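Local coordinates for dual specificity protein phosphatase 12 (Homo sapiens, PDB 4KI9) that removes phosphate from phosphotyrosine as well as phosphoserine and phosphothreonine residues of proteins, acting through the catalytic domain modelled here, at residues H67-V72 and L104-Q109; L110-A115 and W134-Y139. The protein carries 2 engineered substitutions. All coordinates share one frame; numbering follows the deposited sequence.

Interaction 1. Residues H67-V72 and L104-Q109; sequences HLDRAV and LMKTDQ. Engineered in segment 67-72: Ala71 (natural residue Cys).
Asp69 meets Lys106 in a salt bridge that spans the gap between the first turn of helix 68-80 and the last turns of helix 95-108. Asp69 OD2 lies 2.7 Å from Lys106 NZ, a hydrogen bond as well as a charge pair, but the ammonium group comes down on the oxygen from above the carboxylate plane, 72° out of it. The two side chains cross at about a right angle, and Asp69 OD1, 3.7 Å from Lys106 NZ, has no share in the bond. Instead OD1 takes the backbone N of Val146, and OD2 has a second partner in Tyr139 OH, so three hydrogen-bonding partners hold the carboxylate and limit its rotation; the nearby ammonium group and the N-H of Val146 would probably favour its charged form. The backbone joins in: Asp69 O accepts a hydrogen bond from a water 2.9 Å away, and Lys106 NZ donates to the same water, also at 2.9 Å. One turn on, Val72 is directed toward the partner segment and supplies the apolar half of the contact, with Val72 CG1 lying 3.9 Å from CD of Lys106. The lysine reaches this far because CG stands anti to the backbone N (chi1 -171°) and every later bond of the chain is extended. Its methylenes thus pass the valine methyl on the way to the aspartate. The CA atoms of Val72 and Lys106, the closest such pair, are 7.8 Å apart. Helix 130-141 closes the site through Tyr139, which touches Lys106 and Leu68, and Glu145 of the following loop touches both charged residues. Deeper in, Leu68 packs on Ile99 and Ala102 and Val72 on Phe103, joining helices 68-80 and 95-108 within the phosphatase domain.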
ATOM      1  N   HIS A  67       7.514   2.003   6.362  1.00 18.10           N
ATOM      2  CA  HIS A  67       6.184   2.627   6.478  1.00 17.47           C
ATOM      3  C   HIS A  67       4.999   1.662   6.418  1.00 18.67           C
ATOM      4  O   HIS A  67       3.842   2.087   6.547  1.00 15.17           O
ATOM      5  CB  HIS A  67       6.011   3.685   5.383  1.00 15.07           C
ATOM      6  CG  HIS A  67       7.067   4.734   5.405  1.00 23.00           C
ATOM      7  ND1 HIS A  67       8.261   4.598   4.728  1.00 36.45           N
ATOM      8  CD2 HIS A  67       7.144   5.910   6.068  1.00 24.31           C
ATOM      9  CE1 HIS A  67       9.007   5.665   4.943  1.00 32.58           C
ATOM     10  NE2 HIS A  67       8.355   6.476   5.754  1.00 33.94           N
ATOM     11  N   LEU A  68       5.270   0.373   6.227  1.00 16.25           N
ATOM     12  CA  LEU A  68       4.206  -0.589   5.961  1.00 15.80           C
ATOM     13  C   LEU A  68       3.242  -0.805   7.126  1.00 18.26           C
ATOM     14  O   LEU A  68       2.046  -0.917   6.908  1.00 19.67           O
ATOM     15  CB  LEU A  68       4.766  -1.948   5.481  1.00 13.69           C
ATOM     16  CG  LEU A  68       5.447  -1.967   4.110  1.00 16.47           C
ATOM     17  CD1 LEU A  68       6.004  -3.383   3.775  1.00 17.50           C
ATOM     18  CD2 LEU A  68       4.497  -1.446   3.023  1.00 19.07           C
ATOM     19  N   ASP A  69       3.747  -0.900   8.353  1.00 15.54           N
ATOM     20  CA  ASP A  69       2.846  -1.060   9.485  1.00 15.44           C
ATOM     21  C   ASP A  69       1.919   0.157   9.664  1.00 16.33           C
ATOM     22  O   ASP A  69       0.749  -0.021   9.949  1.00 14.99           O
ATOM     23  CB  ASP A  69       3.599  -1.366  10.776  1.00 22.09           C
ATOM     24  CG  ASP A  69       4.031  -2.842  10.878  1.00 23.03           C
ATOM     25  OD1 ASP A  69       4.889  -3.145  11.719  1.00 27.49           O
ATOM     26  OD2 ASP A  69       3.519  -3.695  10.126  1.00 19.76           O
ATOM     27  N   ARG A  70       2.440   1.371   9.466  1.00 14.47           N
ATOM     28  CA  ARG A  70       1.618   2.596   9.527  1.00 17.39           C
ATOM     29  C   ARG A  70       0.543   2.591   8.437  1.00 20.75           C
ATOM     30  O   ARG A  70      -0.627   2.912   8.674  1.00 15.42           O
ATOM     31  CB  ARG A  70       2.494   3.835   9.317  1.00 17.46           C
ATOM     32  CG  ARG A  70       3.404   4.238  10.488  1.00 19.84           C
ATOM     33  CD  ARG A  70       4.465   5.261   9.980  1.00 23.60           C
ATOM     34  NE  ARG A  70       5.157   5.930  11.075  1.00 32.30           N
ATOM     35  CZ  ARG A  70       5.936   7.009  10.950  1.00 41.32           C
ATOM     36  NH1 ARG A  70       6.153   7.578   9.762  1.00 39.90           N
ATOM     37  NH2 ARG A  70       6.509   7.526  12.031  1.00 33.05           N
ATOM     38  N   ALA A  71       0.945   2.227   7.233  1.00 15.75           N
ATOM     39  CA  ALA A  71       0.029   2.217   6.106  1.00 15.03           C
ATOM     40  C   ALA A  71      -1.057   1.180   6.339  1.00 13.30           C
ATOM     41  O   ALA A  71      -2.246   1.465   6.172  1.00 16.86           O
ATOM     42  CB  ALA A  71       0.794   1.895   4.821  1.00 14.92           C
ATOM     43  N   VAL A  72      -0.645  -0.033   6.705  1.00 16.73           N
ATOM     44  CA  VAL A  72      -1.595  -1.120   6.947  1.00 16.30           C
ATOM     45  C   VAL A  72      -2.548  -0.793   8.116  1.00 20.01           C
ATOM     46  O   VAL A  72      -3.742  -1.113   8.061  1.00 18.90           O
ATOM     47  CB  VAL A  72      -0.882  -2.464   7.184  1.00 17.58           C
ATOM     48  CG1 VAL A  72      -1.888  -3.525   7.685  1.00 16.17           C
ATOM     49  CG2 VAL A  72      -0.158  -2.919   5.874  1.00 13.73           C
ATOM     50  N   LEU A 104      -2.948  -7.096   2.485  1.00 22.47           N
ATOM     51  CA  LEU A 104      -3.448  -8.449   2.297  1.00 25.00           C
ATOM     52  C   LEU A 104      -2.563  -9.434   3.044  1.00 26.14           C
ATOM     53  O   LEU A 104      -3.064 -10.311   3.726  1.00 26.39           O
ATOM     54  CB  LEU A 104      -3.509  -8.806   0.812  1.00 24.95           C
ATOM     55  CG  LEU A 104      -4.543  -8.051  -0.018  1.00 28.92           C
ATOM     56  CD1 LEU A 104      -4.520  -8.513  -1.474  1.00 28.69           C
ATOM     57  CD2 LEU A 104      -5.955  -8.214   0.593  1.00 30.43           C
ATOM     58  N   MET A 105      -1.248  -9.267   2.936  1.00 20.25           N
ATOM     59  CA  MET A 105      -0.307 -10.119   3.656  1.00 21.99           C
ATOM     60  C   MET A 105      -0.546 -10.109   5.168  1.00 20.83           C
ATOM     61  O   MET A 105      -0.663 -11.160   5.797  1.00 25.64           O
ATOM     62  CB  MET A 105       1.142  -9.693   3.364  1.00 27.55           C
ATOM     63  CG  MET A 105       1.618  -9.988   1.941  1.00 29.29           C
ATOM     64  SD  MET A 105       3.215  -9.246   1.583  1.00 24.15           S
ATOM     65  CE  MET A 105       4.256 -10.106   2.761  1.00 21.64           C
ATOM     66  N   LYS A 106      -0.599  -8.925   5.760  1.00 18.70           N
ATOM     67  CA  LYS A 106      -0.695  -8.828   7.214  1.00 19.45           C
ATOM     68  C   LYS A 106      -2.057  -9.249   7.753  1.00 21.48           C
ATOM     69  O   LYS A 106      -2.128 -10.007   8.721  1.00 21.69           O
ATOM     70  CB  LYS A 106      -0.317  -7.421   7.694  1.00 20.12           C
ATOM     71  CG  LYS A 106      -0.182  -7.320   9.204  1.00 21.76           C
ATOM     72  CD  LYS A 106       0.360  -5.966   9.651  1.00 22.68           C
ATOM     73  CE  LYS A 106       0.775  -6.036  11.116  1.00 21.09           C
ATOM     74  NZ  LYS A 106       1.579  -4.866  11.553  1.00 28.55           N
ATOM     75  N   THR A 107      -3.140  -8.783   7.133  1.00 21.71           N
ATOM     76  CA  THR A 107      -4.479  -9.129   7.622  1.00 21.75           C
ATOM     77  C   THR A 107      -4.777 -10.626   7.500  1.00 26.03           C
ATOM     78  O   THR A 107      -5.297 -11.244   8.432  1.00 25.40           O
ATOM     79  CB  THR A 107      -5.604  -8.316   6.947  1.00 25.19           C
ATOM     80  OG1 THR A 107      -5.518  -8.437   5.521  1.00 28.22           O
ATOM     81  CG2 THR A 107      -5.514  -6.850   7.337  1.00 23.26           C
ATOM     82  N   ASP A 108      -4.422 -11.207   6.360  1.00 23.94           N
ATOM     83  CA  ASP A 108      -4.687 -12.614   6.108  1.00 27.43           C
ATOM     84  C   ASP A 108      -3.544 -13.544   6.524  1.00 30.88           C
ATOM     85  O   ASP A 108      -3.678 -14.769   6.416  1.00 29.69           O
ATOM     86  CB  ASP A 108      -4.985 -12.840   4.623  1.00 33.10           C
ATOM     87  CG  ASP A 108      -6.229 -12.124   4.156  1.00 38.80           C
ATOM     88  OD1 ASP A 108      -6.403 -11.983   2.928  1.00 45.83           O
ATOM     89  OD2 ASP A 108      -7.027 -11.689   5.007  1.00 41.35           O
ATOM     90  N   GLN A 109      -2.432 -12.978   6.988  1.00 27.23           N
ATOM     91  CA  GLN A 109      -1.237 -13.764   7.290  1.00 30.05           C
ATOM     92  C   GLN A 109      -0.892 -14.614   6.076  1.00 29.26           C
ATOM     93  O   GLN A 109      -0.779 -15.835   6.175  1.00 30.42           O
ATOM     94  CB  GLN A 109      -1.456 -14.661   8.513  1.00 33.44           C
ATOM     95  CG  GLN A 109      -1.963 -13.924   9.736  1.00 44.02           C
ATOM     96  CD  GLN A 109      -0.951 -13.888  10.859  1.00 52.08           C
ATOM     97  OE1 GLN A 109       0.228 -13.608  10.643  1.00 42.84           O
ATOM     98  NE2 GLN A 109      -1.408 -14.167  12.071  1.00 63.39           N
TER
HETATM   99  O   HOH W   1      -0.159  -2.576  11.014  1.00 19.80           O

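Interaction 2. Residues L110-A115 and W134-Y139; sequences LPFEKA and WQLKLY
The Phe112 ring is met obliquely along two of its sides, by Leu136 at CD2 and CE2 and by Lys137 at CD1 and CE1. On the leucine side Leu136 CB comes to 3.6 Å from Phe112 CD2, and Leu136 CD1 lies 3.7 Å from Phe112 CE2; the two side chains cross at about a right angle. On the other side the extended Lys137 chain lays its CE 3.8 Å from Phe112 CE1. With CG anti to the backbone N (chi1 159°), the ring is carried out from helix 112-122 toward helix 130-141 of the dual specificity phosphatase domain, where the side chain of Leu136 lies about 9 Å from that of substrate-binding Ser94. Tyr116 brings its own ring against Phe112, the planes about 25° apart. A serine in place of Phe112 would probably open a gap beside Leu136 and strip the lysine methylenes of their apolar support. Glu113, turned back at its second torsion (chi2 -77°), brings OE2 to 4.0 Å from Lys137 NZ, too far for a salt bridge. Cohesion here comes chiefly from the ring against aliphatic carbon, and the opposite charges of Glu113 and Lys137 can add at most a weak, long-range attraction.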
ATOM      1  N   LEU A 110      -0.768 -13.963   4.926  1.00 27.91           N
ATOM      2  CA  LEU A 110      -0.560 -14.646   3.646  1.00 27.65           C
ATOM      3  C   LEU A 110       0.840 -14.341   3.142  1.00 28.67           C
ATOM      4  O   LEU A 110       1.254 -13.184   3.157  1.00 32.71           O
ATOM      5  CB  LEU A 110      -1.523 -14.078   2.610  1.00 31.99           C
ATOM      6  CG  LEU A 110      -2.786 -14.760   2.111  1.00 44.43           C
ATOM      7  CD1 LEU A 110      -3.317 -13.959   0.933  1.00 47.82           C
ATOM      8  CD2 LEU A 110      -2.520 -16.198   1.701  1.00 40.80           C
ATOM      9  N   PRO A 111       1.569 -15.364   2.665  1.00 26.06           N
ATOM     10  CA  PRO A 111       2.881 -15.098   2.066  1.00 29.21           C
ATOM     11  C   PRO A 111       2.824 -14.120   0.890  1.00 31.73           C
ATOM     12  O   PRO A 111       1.802 -14.027   0.204  1.00 26.26           O
ATOM     13  CB  PRO A 111       3.328 -16.485   1.574  1.00 31.78           C
ATOM     14  CG  PRO A 111       2.648 -17.431   2.491  1.00 32.46           C
ATOM     15  CD  PRO A 111       1.309 -16.809   2.815  1.00 26.81           C
ATOM     16  N   PHE A 112       3.920 -13.403   0.666  1.00 26.67           N
ATOM     17  CA  PHE A 112       3.979 -12.372  -0.370  1.00 29.86           C
ATOM     18  C   PHE A 112       3.503 -12.859  -1.739  1.00 35.49           C
ATOM     19  O   PHE A 112       2.712 -12.188  -2.407  1.00 32.11           O
ATOM     20  CB  PHE A 112       5.404 -11.817  -0.495  1.00 26.88           C
ATOM     21  CG  PHE A 112       5.682 -11.147  -1.819  1.00 32.15           C
ATOM     22  CD1 PHE A 112       6.538 -11.734  -2.747  1.00 36.45           C
ATOM     23  CD2 PHE A 112       5.082  -9.940  -2.140  1.00 24.51           C
ATOM     24  CE1 PHE A 112       6.797 -11.118  -3.964  1.00 33.48           C
ATOM     25  CE2 PHE A 112       5.334  -9.320  -3.348  1.00 29.77           C
ATOM     26  CZ  PHE A 112       6.190  -9.912  -4.266  1.00 33.22           C
ATOM     27  N   GLU A 113       3.975 -14.032  -2.148  1.00 34.51           N
ATOM     28  CA  GLU A 113       3.675 -14.520  -3.483  1.00 32.93           C
ATOM     29  C   GLU A 113       2.184 -14.779  -3.643  1.00 34.98           C
ATOM     30  O   GLU A 113       1.613 -14.476  -4.686  1.00 38.43           O
ATOM     31  CB  GLU A 113       4.491 -15.780  -3.810  1.00 43.38           C
ATOM     32  CG  GLU A 113       5.993 -15.549  -3.845  1.00 52.66           C
ATOM     33  CD  GLU A 113       6.456 -14.859  -5.120  1.00 68.95           C
ATOM     34  OE1 GLU A 113       5.605 -14.565  -5.989  1.00 71.03           O
ATOM     35  OE2 GLU A 113       7.676 -14.615  -5.257  1.00 76.38           O
ATOM     36  N   LYS A 114       1.552 -15.317  -2.602  1.00 30.09           N
ATOM     37  CA  LYS A 114       0.111 -15.565  -2.645  1.00 36.03           C
ATOM     38  C   LYS A 114      -0.721 -14.276  -2.691  1.00 34.19           C
ATOM     39  O   LYS A 114      -1.685 -14.185  -3.444  1.00 37.33           O
ATOM     40  CB  LYS A 114      -0.325 -16.460  -1.475  1.00 33.99           C
ATOM     41  CG  LYS A 114       0.057 -17.929  -1.657  1.00 49.40           C
ATOM     42  CD  LYS A 114      -0.085 -18.688  -0.348  1.00 62.78           C
ATOM     43  CE  LYS A 114       0.559 -20.060  -0.414  1.00 72.06           C
ATOM     44  NZ  LYS A 114       0.892 -20.564   0.951  1.00 74.72           N
ATOM     45  N   ALA A 115      -0.348 -13.283  -1.893  1.00 35.80           N
ATOM     46  CA  ALA A 115      -1.083 -12.018  -1.872  1.00 30.64           C
ATOM     47  C   ALA A 115      -0.933 -11.279  -3.195  1.00 33.48           C
ATOM     48  O   ALA A 115      -1.902 -10.777  -3.742  1.00 33.60           O
ATOM     49  CB  ALA A 115      -0.608 -11.139  -0.722  1.00 27.77           C
ATOM     50  N   TRP A 134      11.194  -7.286  -2.909  1.00 25.52           N
ATOM     51  CA  TRP A 134      12.162  -7.719  -1.903  1.00 29.00           C
ATOM     52  C   TRP A 134      11.752  -7.250  -0.500  1.00 23.79           C
ATOM     53  O   TRP A 134      11.790  -8.016   0.468  1.00 24.90           O
ATOM     54  CB  TRP A 134      13.556  -7.206  -2.280  1.00 29.62           C
ATOM     55  CG  TRP A 134      14.600  -7.358  -1.221  1.00 30.39           C
ATOM     56  CD1 TRP A 134      15.229  -6.350  -0.533  1.00 33.83           C
ATOM     57  CD2 TRP A 134      15.146  -8.583  -0.730  1.00 31.44           C
ATOM     58  NE1 TRP A 134      16.138  -6.885   0.352  1.00 38.12           N
ATOM     59  CE2 TRP A 134      16.102  -8.250   0.253  1.00 35.46           C
ATOM     60  CE3 TRP A 134      14.923  -9.931  -1.028  1.00 41.56           C
ATOM     61  CZ2 TRP A 134      16.832  -9.219   0.939  1.00 47.68           C
ATOM     62  CZ3 TRP A 134      15.647 -10.893  -0.342  1.00 49.02           C
ATOM     63  CH2 TRP A 134      16.590 -10.532   0.630  1.00 47.09           C
ATOM     64  N   GLN A 135      11.336  -5.995  -0.398  1.00 22.45           N
ATOM     65  CA  GLN A 135      10.864  -5.447   0.879  1.00 17.59           C
ATOM     66  C   GLN A 135       9.684  -6.213   1.454  1.00 18.53           C
ATOM     67  O   GLN A 135       9.624  -6.451   2.655  1.00 24.24           O
ATOM     68  CB  GLN A 135      10.542  -3.941   0.745  1.00 16.61           C
ATOM     69  CG  GLN A 135      11.815  -3.091   0.596  1.00 19.49           C
ATOM     70  CD  GLN A 135      11.532  -1.682   0.114  1.00 25.57           C
ATOM     71  OE1 GLN A 135      10.602  -1.020   0.584  1.00 25.15           O
ATOM     72  NE2 GLN A 135      12.333  -1.217  -0.834  1.00 24.39           N
ATOM     73  N   LEU A 136       8.744  -6.613   0.608  1.00 21.25           N
ATOM     74  CA  LEU A 136       7.622  -7.411   1.099  1.00 21.46           C
ATOM     75  C   LEU A 136       8.050  -8.812   1.538  1.00 24.39           C
ATOM     76  O   LEU A 136       7.445  -9.402   2.438  1.00 22.41           O
ATOM     77  CB  LEU A 136       6.501  -7.489   0.063  1.00 21.99           C
ATOM     78  CG  LEU A 136       5.739  -6.182  -0.127  1.00 26.96           C
ATOM     79  CD1 LEU A 136       4.737  -6.330  -1.257  1.00 24.12           C
ATOM     80  CD2 LEU A 136       5.031  -5.795   1.162  1.00 22.82           C
ATOM     81  N   LYS A 137       9.096  -9.348   0.910  1.00 22.26           N
ATOM     82  CA  LYS A 137       9.637 -10.631   1.353  1.00 21.97           C
ATOM     83  C   LYS A 137      10.242 -10.486   2.743  1.00 22.22           C
ATOM     84  O   LYS A 137      10.056 -11.349   3.601  1.00 18.67           O
ATOM     85  CB  LYS A 137      10.658 -11.175   0.333  1.00 23.64           C
ATOM     86  CG  LYS A 137       9.967 -11.647  -0.933  1.00 30.89           C
ATOM     87  CD  LYS A 137      10.938 -12.205  -1.967  1.00 37.23           C
ATOM     88  CE  LYS A 137      10.181 -12.586  -3.224  1.00 44.47           C
ATOM     89  NZ  LYS A 137      11.060 -12.640  -4.419  1.00 51.41           N
ATOM     90  N   LEU A 138      10.928  -9.365   2.979  1.00 17.65           N
ATOM     91  CA  LEU A 138      11.472  -9.079   4.303  1.00 22.78           C
ATOM     92  C   LEU A 138      10.361  -8.917   5.333  1.00 19.94           C
ATOM     93  O   LEU A 138      10.473  -9.404   6.448  1.00 21.23           O
ATOM     94  CB  LEU A 138      12.323  -7.813   4.281  1.00 19.56           C
ATOM     95  CG  LEU A 138      13.533  -7.849   3.339  1.00 27.55           C
ATOM     96  CD1 LEU A 138      14.411  -6.671   3.623  1.00 22.00           C
ATOM     97  CD2 LEU A 138      14.321  -9.151   3.472  1.00 28.95           C
ATOM     98  N   TYR A 139       9.304  -8.205   4.949  1.00 21.50           N
ATOM     99  CA  TYR A 139       8.107  -8.031   5.774  1.00 20.39           C
ATOM    100  C   TYR A 139       7.537  -9.380   6.233  1.00 20.62           C
ATOM    101  O   TYR A 139       7.275  -9.570   7.412  1.00 17.52           O
ATOM    102  CB  TYR A 139       7.060  -7.261   4.969  1.00 18.33           C
ATOM    103  CG  TYR A 139       5.916  -6.618   5.749  1.00 17.40           C
ATOM    104  CD1 TYR A 139       6.161  -5.775   6.832  1.00 17.53           C
ATOM    105  CD2 TYR A 139       4.598  -6.797   5.338  1.00 17.86           C
ATOM    106  CE1 TYR A 139       5.114  -5.150   7.511  1.00 21.35           C
ATOM    107  CE2 TYR A 139       3.539  -6.182   6.012  1.00 21.34           C
ATOM    108  CZ  TYR A 139       3.808  -5.354   7.085  1.00 25.23           C
ATOM    109  OH  TYR A 139       2.772  -4.738   7.748  1.00 26.41           O
TER

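Following the chain from the N terminus, interaction 1 opens at the start of helix 68-80, and its loop runs through strand 84-88 and the substrate-binding residues His90 to Arg95 before closing at the end of helix 95-108. Interaction 2 starts straight after, at residues 110-115, and closes 19 residues later on helix 130-141. The two are therefore in series, neither nested nor crossed, with centres 10 Å apart. They touch nonetheless: Met105 CE packs against Leu136 O, and Leu110 N probably bonds Met105 O across the turn between helices 95-108 and 112-122. Helix 130-141 thus meets helices 68-80, 95-108 and 112-122, drawing these together.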